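Local coordinates for putative arsenate reductase (PDB 3FZ4), which is a possible arsenate reductase of the ArsC family that may reduce arsenate to arsenite through redox-active cysteine chemistry on a thioredoxin-like fold, at residues A[96-100]-A[109-115]. The protein carries 1 engineered substitution. Numbering follows the deposited sequence.
Sequences KRPLL and IGYRTAY. With NA (sodium ion), chain B.
Leu100 lays its CD2 methyl over the middle of the Tyr115 ring, 3.8 Å from the centroid and 7° off the ring normal, a CH-pi contact. CG of Leu100 stands anti to the backbone N (chi1 -168°), which points the side chain to the 109-115 loop: CD2 reaches the ring face and CB lies by the hydroxyl. The opposite face of the ring is covered by Tyr111 CE1, so Tyr115 is clamped between a methyl group and a second tyrosine. Tyr115 OH binds a sodium ion (2.7 Å), which lies at the ring edge and in its plane. Gly110 O, 2.8 Å from the sodium ion, and Gln108 O are further ligands. Pro98, which follows a cis peptide bond, sets CG 3.9 Å from Tyr115 OH and also packs on Tyr111 CB. Its carbonyl O accepts the Gly110 N-H at 2.8 Å (149° at the hydrogen), joining the residue just before strand 99-102 to the one just after strand 105-109. Leu99 and Ile109 form an antiparallel non-hydrogen-bonded pair; their side chains run side by side, with Leu99 CD2 3.9 Å from Ile109 CG2. The contact lies at the open end of the 99-102/105-109 hairpin; 105-109 is the edge strand, and 99-102 lies between it and 5-9, where Leu99 meets Tyr8. Pro98, Tyr111 and Tyr115 pack against helix 14-26, whose Glu22 OE1 hydrogen-bonds Tyr111 OH and Tyr115 N.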
# COMPACT_ATOMS: atom_id res chain seq x y z
N LYS A 96 -1.68 -2.30 3.75
CA LYS A 96 -2.25 -3.14 2.71
C LYS A 96 -1.21 -3.29 1.59
O LYS A 96 -0.53 -2.31 1.25
CB LYS A 96 -3.49 -2.43 2.18
CG LYS A 96 -4.20 -3.14 1.08
CD LYS A 96 -4.71 -4.49 1.51
CE LYS A 96 -5.69 -5.02 0.48
NZ LYS A 96 -6.07 -6.44 0.68
N ARG A 97 -1.13 -4.48 0.99
CA ARG A 97 -0.17 -4.69 -0.11
C ARG A 97 -0.84 -5.57 -1.16
O ARG A 97 -1.79 -6.30 -0.82
CB ARG A 97 1.13 -5.34 0.38
CG ARG A 97 0.88 -6.61 1.16
CD ARG A 97 2.15 -7.28 1.54
NE ARG A 97 1.91 -8.62 2.07
CZ ARG A 97 1.93 -8.93 3.36
NH1 ARG A 97 1.73 -10.19 3.71
NH2 ARG A 97 2.20 -8.01 4.27
N PRO A 98 -0.42 -5.49 -2.41
CA PRO A 98 0.55 -4.52 -2.93
C PRO A 98 0.01 -3.10 -2.99
O PRO A 98 -1.20 -2.86 -2.87
CB PRO A 98 0.83 -5.02 -4.34
CG PRO A 98 -0.45 -5.74 -4.73
CD PRO A 98 -0.96 -6.37 -3.46
N LEU A 99 0.92 -2.14 -3.19
CA LEU A 99 0.54 -0.77 -3.52
C LEU A 99 1.23 -0.41 -4.81
O LEU A 99 2.38 -0.79 -5.04
CB LEU A 99 1.04 0.23 -2.49
CG LEU A 99 0.66 0.00 -1.05
CD1 LEU A 99 1.42 1.01 -0.16
CD2 LEU A 99 -0.85 0.14 -0.85
N LEU A 100 0.50 0.28 -5.68
CA LEU A 100 1.06 0.86 -6.89
C LEU A 100 0.94 2.37 -6.80
O LEU A 100 -0.13 2.90 -6.52
CB LEU A 100 0.37 0.29 -8.13
CG LEU A 100 1.07 0.60 -9.46
CD1 LEU A 100 2.38 -0.14 -9.55
CD2 LEU A 100 0.16 0.26 -10.63
N ILE A 109 -4.55 0.30 -4.52
CA ILE A 109 -4.26 -0.48 -3.30
C ILE A 109 -4.77 -1.90 -3.52
O ILE A 109 -5.91 -2.09 -3.96
CB ILE A 109 -4.99 0.12 -2.05
CG1 ILE A 109 -4.66 1.59 -1.80
CG2 ILE A 109 -4.68 -0.71 -0.82
CD1 ILE A 109 -5.55 2.22 -0.70
N GLY A 110 -3.97 -2.91 -3.18
CA GLY A 110 -4.36 -4.30 -3.37
C GLY A 110 -4.42 -4.68 -4.85
O GLY A 110 -3.93 -3.96 -5.75
N TYR A 111 -5.05 -5.81 -5.13
CA TYR A 111 -5.04 -6.34 -6.49
C TYR A 111 -6.40 -6.98 -6.80
O TYR A 111 -6.50 -8.15 -7.13
CB TYR A 111 -3.85 -7.30 -6.69
CG TYR A 111 -3.57 -7.59 -8.13
CD1 TYR A 111 -3.23 -6.59 -9.01
CD2 TYR A 111 -3.65 -8.89 -8.62
CE1 TYR A 111 -2.97 -6.88 -10.37
CE2 TYR A 111 -3.38 -9.17 -9.93
CZ TYR A 111 -3.06 -8.16 -10.81
OH TYR A 111 -2.80 -8.48 -12.12
N ARG A 112 -7.45 -6.19 -6.66
CA ARG A 112 -8.81 -6.65 -6.96
C ARG A 112 -9.14 -6.57 -8.42
O ARG A 112 -10.06 -7.26 -8.88
CB ARG A 112 -9.85 -5.82 -6.21
CG ARG A 112 -9.70 -5.90 -4.75
CD ARG A 112 -10.86 -5.25 -4.03
NE ARG A 112 -12.06 -6.12 -3.83
CZ ARG A 112 -13.18 -6.03 -4.56
NH1 ARG A 112 -13.31 -5.10 -5.51
NH2 ARG A 112 -14.21 -6.82 -4.31
N THR A 113 -8.42 -5.72 -9.16
CA THR A 113 -8.64 -5.48 -10.57
C THR A 113 -7.26 -5.42 -11.24
O THR A 113 -6.27 -5.06 -10.61
CB THR A 113 -9.40 -4.15 -10.84
OG1 THR A 113 -8.69 -3.10 -10.17
CG2 THR A 113 -10.82 -4.21 -10.30
N ALA A 114 -7.20 -5.75 -12.52
CA ALA A 114 -5.93 -5.78 -13.28
C ALA A 114 -5.36 -4.37 -13.43
O ALA A 114 -6.10 -3.40 -13.69
CB ALA A 114 -6.20 -6.37 -14.65
N TYR A 115 -4.03 -4.25 -13.33
CA TYR A 115 -3.38 -2.96 -13.49
C TYR A 115 -3.60 -2.37 -14.88
O TYR A 115 -3.57 -1.15 -15.04
CB TYR A 115 -1.88 -3.10 -13.24
CG TYR A 115 -1.47 -3.25 -11.80
CD1 TYR A 115 -2.27 -2.78 -10.74
CD2 TYR A 115 -0.24 -3.85 -11.50
CE1 TYR A 115 -1.84 -2.90 -9.44
CE2 TYR A 115 0.20 -3.90 -10.20
CZ TYR A 115 -0.59 -3.43 -9.17
OH TYR A 115 -0.10 -3.53 -7.89
NA NA B . -1.70 -2.35 -6.08